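Local coordinates for protein glutaminase 1 (Escherichia coli, PDB 1U60) that catalyses the hydrolysis of L-glutamine to L-glutamate and ammonium, working as a homotetrameric enzyme whose family belongs to the beta-lactamase clan, at residues Asn35-Leu40 against Ser58-Ala63; Thr94-Pro97 against Ile102-Glu105; Gly109-Pro114 against Ala120-Ser125; Glu149-Ser154 against Thr202-Thr207. One frame throughout, in Å; residues are numbered along the deposited sequence.

Overall arrangement
Along the chain the four contacts come in series, and they gather into two pairs. Contacts 1 and 4 have centres 13 Å apart and share the small antiparallel sheet of strands 62-63, 198-200 and 152-153; a salt bridge from Arg-61 to Glu-204 joins them directly. Contacts 2 and 3, centres 12 Å apart, involve the successive helices 101-106 and 117-126 with the loops that precede them. The pairs are well separated, the centres of contacts 1 and 3 being 29 Å apart on opposite sides of the chain's centre. Contact 3 lies closest to the predicted substrate residues, contact 2 reaches the second subunit, and contact 4 lies away from the annotated sites.

Contact 1 (Asn35-Leu40 against Ser58-Ala63); sequences NVPGQL and SDYRFA. With EDO (1,2-ethanediol), chain J; EDO (1,2-ethanediol), chain I.
Tyr-60 carries its CG anti to the backbone N (chi1 -169°), which sends the ring out toward the loop 35-40, while Leu-40, with CG anti to its carbonyl carbon (chi1 -63°), brings one methyl to meet it. The two side chains cross at about a right angle. Leu-40 CD1 sits over the middle of the ring face, 3.4 Å from the centroid of the Tyr-60 ring and only 12° from its normal, a close CH-pi contact. Val-36 adds a second methyl further out: its CG1 approaches Tyr-60 CE2 obliquely at 4.0 Å, the two side chains sliding past each other in opposite directions. At the phenol end, Pro-37 CD lies 3.8 Å from Tyr-60 OH. No hydrogen bond joins the segments; what loop 35-40 offers the Tyr-60 ring is aliphatic carbon.

A type I beta turn from Pro-37 to Leu-40 follows Val-36 and brings the chain round so that Leu-40 also faces Tyr-60; its closing bond, Leu-40 N to Pro-37 O, is weak at 3.4 Å. Phe-279 of strand 274-279 touches both Leu-40 and Tyr-60, linking this surface contact to the five-stranded sheet. The Leu-Tyr CH-pi contact lies at the open end of the beta hairpin of strands 42-47 and 52-56, between the chain entering it and the chain leaving it.

Contact 2 (Thr94-Pro97 against Ile102-Glu105); sequences TGLP and IALE
An ST turn at Thr-94, in the loop ahead of helix 101-106, belongs to the piece of loop that packs on this short helix through Thr-94 and Leu-96. Thr-94 OG1 stands between the backbone N and the carbonyl carbon (chi1 62°), where it can accept from Leu-96 N at 3.2 Å with an N-H...O angle of 151°. Gly-95, at the middle of the turn, has a positive phi. The bond closes the turn, and the side chains of Thr-94 and Leu-96 both start out toward the helix.

Ala-103 is the residue they meet. Its CB touches the loop at two places: Leu-96 CD1 is 3.7 Å from Ala-103 CB, and Thr-94 CB comes within 4.1 Å of the same methyl. Leu-96 CD1 presses closer to the helix backbone than to the side chain, lying 3.5 Å from Ala-103 N. That amide is already hydrogen-bonded to Ser-100 OG, so the methyl rests beside a satisfied polar group. Along the helix, Ile-102 CG2 flanks the same Leu-96 CD1 at 4.1 Å.

Leu-96 also packs on Leu-106 of the second subunit, which places the contact at an interface between two subunits. The Thr-94 side chain is about 7 Å from that of Tyr-244, a predicted substrate-binding residue. Between the two segments the side-chain contacts are apolar, and no hydrogen bond crosses; Thr-94 OG1 is engaged by the turn, Thr-94 N is bonded to Glu-241, and methyl contacts with a small alanine let the two backbones come near.

Contact 3 (Gly109-Pro114 against Ala120-Ser125); sequences GKPLSP and AIATTS
Pro-114 and Ala-120 meet where the loop 109-114 turns into helix 117-126, the helix that bears Asn-117, a predicted substrate ligand. Ala-120 also touches Lys-69 and Tyr-192; Lys-69 stands three residues after Ser-66, in the Ser-X-X-Lys pattern characteristic of the beta-lactamase clan, and Ser-66 and Tyr-192 are likewise predicted to bind substrate.

Van der Waals contacts carry the pairing. The carbonyl of Pro-114 lies against the helix, its O 3.3 Å from Ala-120 CA; although Ala-120 N is nearly as near, the angle is too poor for a hydrogen bond. One helical turn further on, Pro-114 CB rests 3.4 Å from Thr-123 OG1, a hydroxyl whose polar partner is Gly-119 O, one turn back. Thr-123 keeps OG1 beside its backbone N (chi1 -57°), the position that lets one oxygen face both the proline and that carbonyl. A looser apolar touch, Pro-111 CG to Ala-122 CB at 4.3 Å, extends the buried interface, and Leu-175 of helix 166-178 packs on the same proline.

No hydrogen bond crosses between the segments. On the helix, Ser-125 OG donates to Ala-122 O at 2.6 Å and is also bonded to Tyr-182 N. Ala-120 O is gripped twice from opposite faces of its plane, by Thr-124 N at 2.8 Å and by Thr-124 OG1 at 3.1 Å, the hydroxyl standing 37° out of the carbonyl plane.

Contact 4 (Glu149-Ser154 against Thr202-Thr207); sequences EQVALS and TIELAT
Val-151 and Glu-204 mark the nearest backbone approach, 8.1 Å between their CA atoms, where the turn leading into strand 152-153 passes the first turn of helix 202-213. Glu-204 spans that gap. With CG anti to its carbonyl carbon (chi1 -71°) and the chain extended beyond it, the carboxylate reaches the turn and splits its two oxygens between neighbours: Glu-204 OE2 lies 3.7 Å from Gln-150 CB, and Glu-204 OE1 stands 4.3 Å from Val-151 CG2. A water supplies the polar link, accepting from Gln-150 N at 3.0 Å and donating to Glu-204 OE2 at 2.7 Å. The other oxygen, OE1, forms a salt bridge with Arg-61, so the buried carboxylate is matched on both oxygens and probably remains charged.

Arg-61 belongs to the chain around strand 62-63, one edge of a three-stranded antiparallel sheet ordered 62-63, 198-200, 152-153; Glu-204 thus meets residues of both segments that carry the outer strands. Val-151 packs on Thr-198 and Leu-200 of the central strand.

Within the helix, Ile-203 O accepts from Thr-207 N at 2.9 Å and from Thr-207 OG1 at 2.7 Å, the two donors coming from opposite faces of the carbonyl plane. Asn-201 OD1 takes Glu-204 N at the helix start. At the far end of the other segment, Ser-154 is the N-cap of helix 155-162, its OG bonded to Val-157 N.

Contact 1 (Asn35-Leu40 against Ser58-Ala63)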
loop_
_atom_site.group_PDB
_atom_site.type_symbol
_atom_site.label_atom_id
_atom_site.label_comp_id
_atom_site.label_asym_id
_atom_site.label_seq_id
_atom_site.Cartn_x
_atom_site.Cartn_y
_atom_site.Cartn_z
ATOM N N ASN A 35 -29.991 -13.910 -0.017
ATOM C CA ASN A 35 -30.976 -14.290 -1.042
ATOM C C ASN A 35 -30.580 -13.831 -2.445
ATOM O O ASN A 35 -31.220 -14.175 -3.426
ATOM C CB ASN A 35 -32.343 -13.692 -0.681
ATOM C CG ASN A 35 -32.991 -14.368 0.529
ATOM O OD1 ASN A 35 -32.604 -15.470 0.927
ATOM N ND2 ASN A 35 -33.988 -13.685 1.136
ATOM N N VAL A 36 -29.510 -13.044 -2.578
ATOM C CA VAL A 36 -29.081 -12.632 -3.924
ATOM C C VAL A 36 -28.652 -13.887 -4.673
ATOM O O VAL A 36 -27.817 -14.616 -4.164
ATOM C CB VAL A 36 -27.896 -11.605 -3.908
ATOM C CG1 VAL A 36 -27.503 -11.204 -5.343
ATOM C CG2 VAL A 36 -28.266 -10.375 -3.140
ATOM N N PRO A 37 -29.189 -14.147 -5.881
ATOM C CA PRO A 37 -28.814 -15.374 -6.586
ATOM C C PRO A 37 -27.305 -15.458 -6.769
ATOM O O PRO A 37 -26.704 -14.539 -7.319
ATOM C CB PRO A 37 -29.557 -15.283 -7.910
ATOM C CG PRO A 37 -30.812 -14.392 -7.568
ATOM C CD PRO A 37 -30.245 -13.390 -6.588
ATOM N N GLY A 38 -26.718 -16.556 -6.315
ATOM C CA GLY A 38 -25.270 -16.692 -6.209
ATOM C C GLY A 38 -24.508 -16.824 -7.512
ATOM O O GLY A 38 -23.311 -16.534 -7.525
ATOM N N GLN A 39 -25.204 -17.181 -8.605
ATOM C CA GLN A 39 -24.567 -17.351 -9.887
ATOM C C GLN A 39 -24.356 -16.040 -10.669
ATOM O O GLN A 39 -23.700 -16.058 -11.704
ATOM C CB GLN A 39 -25.335 -18.363 -10.761
ATOM C CG GLN A 39 -26.551 -17.914 -11.472
ATOM C CD GLN A 39 -27.709 -17.585 -10.568
ATOM O OE1 GLN A 39 -27.761 -17.999 -9.395
ATOM N NE2 GLN A 39 -28.668 -16.821 -11.120
ATOM N N LEU A 40 -24.987 -14.960 -10.226
ATOM C CA LEU A 40 -24.851 -13.686 -10.928
ATOM C C LEU A 40 -23.398 -13.282 -10.956
ATOM O O LEU A 40 -22.708 -13.404 -9.937
ATOM C CB LEU A 40 -25.660 -12.621 -10.246
ATOM C CG LEU A 40 -27.163 -12.805 -10.205
ATOM C CD1 LEU A 40 -27.840 -11.809 -9.245
ATOM C CD2 LEU A 40 -27.720 -12.701 -11.625
ATOM N N SER A 58 -24.336 -7.159 -15.944
ATOM C CA SER A 58 -23.746 -5.878 -15.628
ATOM C C SER A 58 -24.737 -4.747 -15.284
ATOM O O SER A 58 -24.308 -3.679 -14.841
ATOM C CB SER A 58 -22.821 -5.459 -16.768
ATOM O OG SER A 58 -23.546 -5.266 -17.975
ATOM N N ASP A 59 -26.032 -4.968 -15.522
ATOM C CA ASP A 59 -27.085 -4.058 -15.060
ATOM C C ASP A 59 -27.657 -4.395 -13.672
ATOM O O ASP A 59 -28.394 -3.596 -13.107
ATOM C CB ASP A 59 -28.234 -4.053 -16.079
ATOM C CG ASP A 59 -29.219 -2.945 -15.839
ATOM O OD1 ASP A 59 -28.850 -1.764 -16.079
ATOM O OD2 ASP A 59 -30.368 -3.157 -15.407
ATOM N N TYR A 60 -27.349 -5.584 -13.140
ATOM C CA TYR A 60 -27.927 -6.056 -11.896
ATOM C C TYR A 60 -27.416 -5.218 -10.729
ATOM O O TYR A 60 -26.197 -5.164 -10.524
ATOM C CB TYR A 60 -27.591 -7.516 -11.661
ATOM C CG TYR A 60 -28.381 -8.093 -10.522
ATOM C CD1 TYR A 60 -29.601 -8.712 -10.750
ATOM C CD2 TYR A 60 -27.906 -8.009 -9.205
ATOM C CE1 TYR A 60 -30.357 -9.236 -9.691
ATOM C CE2 TYR A 60 -28.635 -8.547 -8.136
ATOM C CZ TYR A 60 -29.857 -9.155 -8.385
ATOM O OH TYR A 60 -30.625 -9.706 -7.353
ATOM N N ARG A 61 -28.342 -4.590 -9.983
ATOM C CA ARG A 61 -27.957 -3.648 -8.918
ATOM C C ARG A 61 -27.860 -4.387 -7.578
ATOM O O ARG A 61 -28.829 -5.016 -7.118
ATOM C CB ARG A 61 -28.925 -2.507 -8.829
ATOM C CG ARG A 61 -28.972 -1.582 -10.057
ATOM C CD ARG A 61 -30.400 -0.773 -10.231
ATOM N NE ARG A 61 -30.435 -0.048 -11.551
ATOM C CZ ARG A 61 -29.513 0.892 -11.760
ATOM N NH1 ARG A 61 -28.714 1.122 -10.757
ATOM N NH2 ARG A 61 -29.379 1.601 -12.884
ATOM N N PHE A 62 -26.655 -4.320 -6.980
ATOM C CA PHE A 62 -26.298 -5.039 -5.752
ATOM C C PHE A 62 -25.958 -3.970 -4.696
ATOM O O PHE A 62 -25.754 -2.794 -5.021
ATOM C CB PHE A 62 -25.082 -5.993 -5.950
ATOM C CG PHE A 62 -23.845 -5.323 -6.558
ATOM C CD1 PHE A 62 -23.680 -5.261 -7.948
ATOM C CD2 PHE A 62 -22.875 -4.769 -5.758
ATOM C CE1 PHE A 62 -22.603 -4.647 -8.514
ATOM C CE2 PHE A 62 -21.773 -4.185 -6.304
ATOM C CZ PHE A 62 -21.624 -4.093 -7.683
ATOM N N ALA A 63 -25.895 -4.380 -3.430
ATOM C CA ALA A 63 -25.654 -3.421 -2.320
ATOM C C ALA A 63 -24.221 -2.948 -2.331
ATOM O O ALA A 63 -23.309 -3.745 -2.459
ATOM C CB ALA A 63 -26.026 -4.062 -0.962
HETATM C C1 EDO J . -30.607 -14.888 -12.903
HETATM O O1 EDO J . -29.545 -15.460 -13.639
HETATM C C2 EDO J . -30.430 -15.184 -11.425
HETATM O O2 EDO J . -31.597 -15.713 -10.818
HETATM C C1 EDO I . -26.344 0.041 -17.718
HETATM O O1 EDO I . -26.549 -1.309 -17.208
HETATM C C2 EDO I . -25.863 1.004 -16.633
HETATM O O2 EDO I . -26.860 1.397 -15.670
#

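Contact 2 (Thr94-Pro97 against Ile102-Glu105)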
loop_
_atom_site.group_PDB
_atom_site.type_symbol
_atom_site.label_atom_id
_atom_site.label_comp_id
_atom_site.label_asym_id
_atom_site.label_seq_id
_atom_site.Cartn_x
_atom_site.Cartn_y
_atom_site.Cartn_z
ATOM N N THR A 94 -4.387 -1.217 9.290
ATOM C CA THR A 94 -4.444 -1.724 10.661
ATOM C C THR A 94 -3.831 -3.084 10.925
ATOM O O THR A 94 -3.587 -3.406 12.074
ATOM C CB THR A 94 -5.846 -1.808 11.143
ATOM O OG1 THR A 94 -6.555 -2.728 10.316
ATOM C CG2 THR A 94 -6.528 -0.458 11.007
ATOM N N GLY A 95 -3.602 -3.867 9.875
ATOM C CA GLY A 95 -3.166 -5.255 9.986
ATOM C C GLY A 95 -4.227 -6.220 10.502
ATOM O O GLY A 95 -3.926 -7.383 10.810
ATOM N N LEU A 96 -5.469 -5.739 10.621
ATOM C CA LEU A 96 -6.526 -6.468 11.357
ATOM C C LEU A 96 -7.897 -6.372 10.633
ATOM O O LEU A 96 -8.067 -5.564 9.734
ATOM C CB LEU A 96 -6.666 -5.877 12.777
ATOM C CG LEU A 96 -5.476 -6.142 13.746
ATOM C CD1 LEU A 96 -5.536 -5.273 15.004
ATOM C CD2 LEU A 96 -5.372 -7.587 14.118
ATOM N N PRO A 97 -8.840 -7.232 10.977
ATOM C CA PRO A 97 -10.110 -7.302 10.247
ATOM C C PRO A 97 -10.909 -5.986 10.221
ATOM O O PRO A 97 -10.714 -5.071 11.049
ATOM C CB PRO A 97 -10.863 -8.429 10.984
ATOM C CG PRO A 97 -9.729 -9.291 11.558
ATOM C CD PRO A 97 -8.736 -8.296 12.008
ATOM N N ILE A 102 -9.552 -4.438 18.601
ATOM C CA ILE A 102 -8.162 -4.547 19.049
ATOM C C ILE A 102 -7.351 -3.447 18.344
ATOM O O ILE A 102 -6.606 -2.690 18.985
ATOM C CB ILE A 102 -7.585 -5.932 18.745
ATOM C CG1 ILE A 102 -8.282 -7.028 19.585
ATOM C CG2 ILE A 102 -6.072 -5.954 19.036
ATOM C CD1 ILE A 102 -7.761 -8.453 19.279
ATOM N N ALA A 103 -7.584 -3.296 17.032
ATOM C CA ALA A 103 -6.945 -2.233 16.272
ATOM C C ALA A 103 -7.093 -0.869 16.932
ATOM O O ALA A 103 -6.124 -0.101 17.053
ATOM C CB ALA A 103 -7.526 -2.170 14.830
ATOM N N LEU A 104 -8.306 -0.524 17.331
ATOM C CA LEU A 104 -8.527 0.733 17.958
ATOM C C LEU A 104 -7.752 0.850 19.245
ATOM O O LEU A 104 -7.080 1.837 19.465
ATOM C CB LEU A 104 -10.015 0.940 18.274
ATOM C CG LEU A 104 -10.925 1.241 17.095
ATOM C CD1 LEU A 104 -12.388 1.226 17.490
ATOM C CD2 LEU A 104 -10.619 2.603 16.502
ATOM N N GLU A 105 -7.853 -0.154 20.107
ATOM C CA GLU A 105 -7.313 0.006 21.462
ATOM C C GLU A 105 -5.806 0.066 21.412
ATOM O O GLU A 105 -5.190 0.757 22.225
ATOM C CB GLU A 105 -7.847 -1.107 22.404
ATOM C CG GLU A 105 -8.907 -0.582 23.361
ATOM C CD GLU A 105 -9.013 -1.298 24.722
ATOM O OE1 GLU A 105 -8.227 -2.231 25.083
ATOM O OE2 GLU A 105 -9.952 -0.912 25.478
#

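Contact 3 (Gly109-Pro114 against Ala120-Ser125)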
loop_
_atom_site.group_PDB
_atom_site.type_symbol
_atom_site.label_atom_id
_atom_site.label_comp_id
_atom_site.label_asym_id
_atom_site.label_seq_id
_atom_site.Cartn_x
_atom_site.Cartn_y
_atom_site.Cartn_z
ATOM N N GLY A 109 -7.390 4.598 20.317
ATOM C CA GLY A 109 -8.702 5.046 19.864
ATOM C C GLY A 109 -8.707 5.594 18.431
ATOM O O GLY A 109 -9.754 5.829 17.861
ATOM N N LYS A 110 -7.522 5.815 17.854
ATOM C CA LYS A 110 -7.434 6.349 16.499
ATOM C C LYS A 110 -7.765 5.257 15.501
ATOM O O LYS A 110 -7.229 4.187 15.592
ATOM C CB LYS A 110 -6.031 6.925 16.173
ATOM C CG LYS A 110 -6.097 7.695 14.831
ATOM C CD LYS A 110 -4.928 8.637 14.571
ATOM C CE LYS A 110 -5.122 9.362 13.208
ATOM N NZ LYS A 110 -3.879 9.977 12.710
ATOM N N PRO A 111 -8.687 5.513 14.568
ATOM C CA PRO A 111 -9.112 4.474 13.625
ATOM C C PRO A 111 -8.150 4.120 12.495
ATOM O O PRO A 111 -8.389 3.101 11.826
ATOM C CB PRO A 111 -10.458 5.024 13.098
ATOM C CG PRO A 111 -10.323 6.473 13.203
ATOM C CD PRO A 111 -9.548 6.696 14.472
ATOM N N LEU A 112 -7.089 4.891 12.305
ATOM C CA LEU A 112 -6.031 4.646 11.333
ATOM C C LEU A 112 -6.364 4.757 9.888
ATOM O O LEU A 112 -5.596 5.379 9.163
ATOM C CB LEU A 112 -5.314 3.294 11.536
ATOM C CG LEU A 112 -4.252 3.116 12.642
ATOM C CD1 LEU A 112 -3.041 2.181 12.260
ATOM C CD2 LEU A 112 -3.917 4.298 13.426
ATOM N N SER A 113 -7.457 4.148 9.435
ATOM C CA SER A 113 -7.813 4.142 8.001
ATOM C C SER A 113 -9.287 4.481 7.821
ATOM O O SER A 113 -10.125 3.872 8.503
ATOM C CB SER A 113 -7.558 2.772 7.349
ATOM O OG SER A 113 -8.145 2.708 6.026
ATOM N N PRO A 114 -9.631 5.364 6.878
ATOM C CA PRO A 114 -11.061 5.616 6.540
ATOM C C PRO A 114 -11.744 4.428 5.893
ATOM O O PRO A 114 -12.928 4.468 5.675
ATOM C CB PRO A 114 -11.021 6.738 5.496
ATOM C CG PRO A 114 -9.572 6.971 5.173
ATOM C CD PRO A 114 -8.705 6.203 6.101
ATOM N N ALA A 120 -14.325 4.587 8.813
ATOM C CA ALA A 120 -15.350 5.003 7.899
ATOM C C ALA A 120 -16.441 5.708 8.670
ATOM O O ALA A 120 -16.958 6.714 8.240
ATOM C CB ALA A 120 -15.916 3.795 7.163
ATOM N N ILE A 121 -16.781 5.176 9.834
ATOM C CA ILE A 121 -17.789 5.818 10.682
ATOM C C ILE A 121 -17.311 7.206 11.129
ATOM O O ILE A 121 -18.081 8.179 11.122
ATOM C CB ILE A 121 -18.148 4.915 11.878
ATOM C CG1 ILE A 121 -18.910 3.683 11.382
ATOM C CG2 ILE A 121 -19.034 5.664 12.882
ATOM C CD1 ILE A 121 -18.992 2.516 12.363
ATOM N N ALA A 122 -16.031 7.312 11.436
ATOM C CA ALA A 122 -15.387 8.606 11.776
ATOM C C ALA A 122 -15.368 9.560 10.587
ATOM O O ALA A 122 -15.653 10.777 10.766
ATOM C CB ALA A 122 -14.036 8.401 12.319
ATOM N N THR A 123 -15.141 9.031 9.380
ATOM C CA THR A 123 -15.110 9.858 8.161
ATOM C C THR A 123 -16.561 10.359 7.872
ATOM O O THR A 123 -16.783 11.521 7.537
ATOM C CB THR A 123 -14.543 9.088 7.021
ATOM O OG1 THR A 123 -13.205 8.598 7.364
ATOM C CG2 THR A 123 -14.407 9.969 5.770
ATOM N N THR A 124 -17.559 9.480 7.992
ATOM C CA THR A 124 -18.948 9.891 7.867
ATOM C C THR A 124 -19.280 11.026 8.848
ATOM O O THR A 124 -19.979 11.960 8.472
ATOM C CB THR A 124 -19.853 8.677 8.096
ATOM O OG1 THR A 124 -19.684 7.725 7.044
ATOM C CG2 THR A 124 -21.339 9.038 8.047
ATOM N N SER A 125 -18.743 10.982 10.062
ATOM C CA SER A 125 -18.998 12.003 11.076
ATOM C C SER A 125 -18.269 13.327 10.819
ATOM O O SER A 125 -18.650 14.358 11.409
ATOM C CB SER A 125 -18.571 11.498 12.482
ATOM O OG SER A 125 -17.160 11.619 12.710
#

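Contact 4 (Glu149-Ser154 against Thr202-Thr207)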
loop_
_atom_site.group_PDB
_atom_site.type_symbol
_atom_site.label_atom_id
_atom_site.label_comp_id
_atom_site.label_asym_id
_atom_site.label_seq_id
_atom_site.Cartn_x
_atom_site.Cartn_y
_atom_site.Cartn_z
ATOM N N GLU A 149 -26.635 8.548 -11.440
ATOM C CA GLU A 149 -27.785 9.159 -10.803
ATOM C C GLU A 149 -28.791 8.133 -10.297
ATOM O O GLU A 149 -29.623 8.482 -9.452
ATOM C CB GLU A 149 -28.510 10.159 -11.740
ATOM C CG GLU A 149 -28.991 9.561 -13.053
ATOM C CD GLU A 149 -29.764 10.545 -13.935
ATOM O OE1 GLU A 149 -30.026 11.686 -13.488
ATOM O OE2 GLU A 149 -30.094 10.161 -15.091
ATOM N N GLN A 150 -28.756 6.912 -10.812
ATOM C CA GLN A 150 -29.735 5.888 -10.387
ATOM C C GLN A 150 -29.367 5.258 -9.032
ATOM O O GLN A 150 -30.153 4.487 -8.506
ATOM C CB GLN A 150 -29.913 4.780 -11.438
ATOM C CG GLN A 150 -30.367 5.300 -12.835
ATOM C CD GLN A 150 -31.700 6.055 -12.771
ATOM O OE1 GLN A 150 -31.836 7.171 -13.304
ATOM N NE2 GLN A 150 -32.678 5.450 -12.111
ATOM N N VAL A 151 -28.171 5.529 -8.510
ATOM C CA VAL A 151 -27.780 4.976 -7.208
ATOM C C VAL A 151 -28.755 5.527 -6.178
ATOM O O VAL A 151 -28.994 6.748 -6.121
ATOM C CB VAL A 151 -26.342 5.367 -6.856
ATOM C CG1 VAL A 151 -26.029 4.994 -5.433
ATOM C CG2 VAL A 151 -25.413 4.700 -7.810
ATOM N N ALA A 152 -29.333 4.638 -5.379
ATOM C CA ALA A 152 -30.392 5.004 -4.449
ATOM C C ALA A 152 -30.489 4.030 -3.285
ATOM O O ALA A 152 -30.152 2.870 -3.417
ATOM C CB ALA A 152 -31.734 5.078 -5.197
ATOM N N LEU A 153 -30.904 4.536 -2.137
ATOM C CA LEU A 153 -31.070 3.720 -0.934
ATOM C C LEU A 153 -32.133 2.615 -1.188
ATOM O O LEU A 153 -33.198 2.873 -1.753
ATOM C CB LEU A 153 -31.477 4.634 0.238
ATOM C CG LEU A 153 -31.568 3.974 1.612
ATOM C CD1 LEU A 153 -30.293 3.921 2.250
ATOM C CD2 LEU A 153 -32.502 4.775 2.481
ATOM N N SER A 154 -31.771 1.377 -0.834
ATOM C CA SER A 154 -32.705 0.269 -0.651
ATOM C C SER A 154 -33.321 0.316 0.749
ATOM O O SER A 154 -32.633 0.030 1.737
ATOM C CB SER A 154 -32.012 -1.077 -0.804
ATOM O OG SER A 154 -32.889 -2.157 -0.491
ATOM N N THR A 202 -22.740 -3.050 -11.974
ATOM C CA THR A 202 -21.303 -3.168 -12.211
ATOM C C THR A 202 -20.784 -2.003 -13.065
ATOM O O THR A 202 -19.629 -1.581 -12.905
ATOM C CB THR A 202 -20.999 -4.502 -12.829
ATOM O OG1 THR A 202 -21.351 -5.535 -11.888
ATOM C CG2 THR A 202 -19.488 -4.720 -13.074
ATOM N N ILE A 203 -21.608 -1.530 -14.003
ATOM C CA ILE A 203 -21.226 -0.372 -14.803
ATOM C C ILE A 203 -21.099 0.861 -13.929
ATOM O O ILE A 203 -20.198 1.665 -14.122
ATOM C CB ILE A 203 -22.157 -0.236 -16.017
ATOM C CG1 ILE A 203 -21.756 -1.335 -17.031
ATOM C CG2 ILE A 203 -21.984 1.097 -16.708
ATOM C CD1 ILE A 203 -22.713 -1.545 -18.120
ATOM N N GLU A 204 -22.048 1.042 -13.010
ATOM C CA GLU A 204 -22.003 2.149 -12.069
ATOM C C GLU A 204 -20.781 2.085 -11.173
ATOM O O GLU A 204 -20.120 3.090 -10.952
ATOM C CB GLU A 204 -23.292 2.186 -11.275
ATOM C CG GLU A 204 -24.425 2.651 -12.196
ATOM C CD GLU A 204 -25.842 2.403 -11.659
ATOM O OE1 GLU A 204 -26.039 1.594 -10.698
ATOM O OE2 GLU A 204 -26.769 3.004 -12.282
ATOM N N LEU A 205 -20.437 0.879 -10.717
ATOM C CA LEU A 205 -19.205 0.710 -9.932
ATOM C C LEU A 205 -17.968 1.067 -10.724
ATOM O O LEU A 205 -17.088 1.773 -10.222
ATOM C CB LEU A 205 -19.130 -0.679 -9.347
ATOM C CG LEU A 205 -17.933 -1.042 -8.475
ATOM C CD1 LEU A 205 -17.835 -0.014 -7.330
ATOM C CD2 LEU A 205 -18.016 -2.441 -7.902
ATOM N N ALA A 206 -17.890 0.590 -11.958
ATOM C CA ALA A 206 -16.797 0.942 -12.846
ATOM C C ALA A 206 -16.734 2.416 -13.136
ATOM O O ALA A 206 -15.661 2.958 -13.334
ATOM C CB ALA A 206 -16.833 0.128 -14.146
ATOM N N THR A 207 -17.895 3.090 -13.130
ATOM C CA THR A 207 -17.938 4.527 -13.305
ATOM C C THR A 207 -17.308 5.282 -12.137
ATOM O O THR A 207 -16.593 6.247 -12.349
ATOM C CB THR A 207 -19.391 4.965 -13.503
ATOM O OG1 THR A 207 -19.944 4.336 -14.672
ATOM C CG2 THR A 207 -19.441 6.449 -13.755
HETATM O O HOH W 1 -26.895 5.602 -12.803
#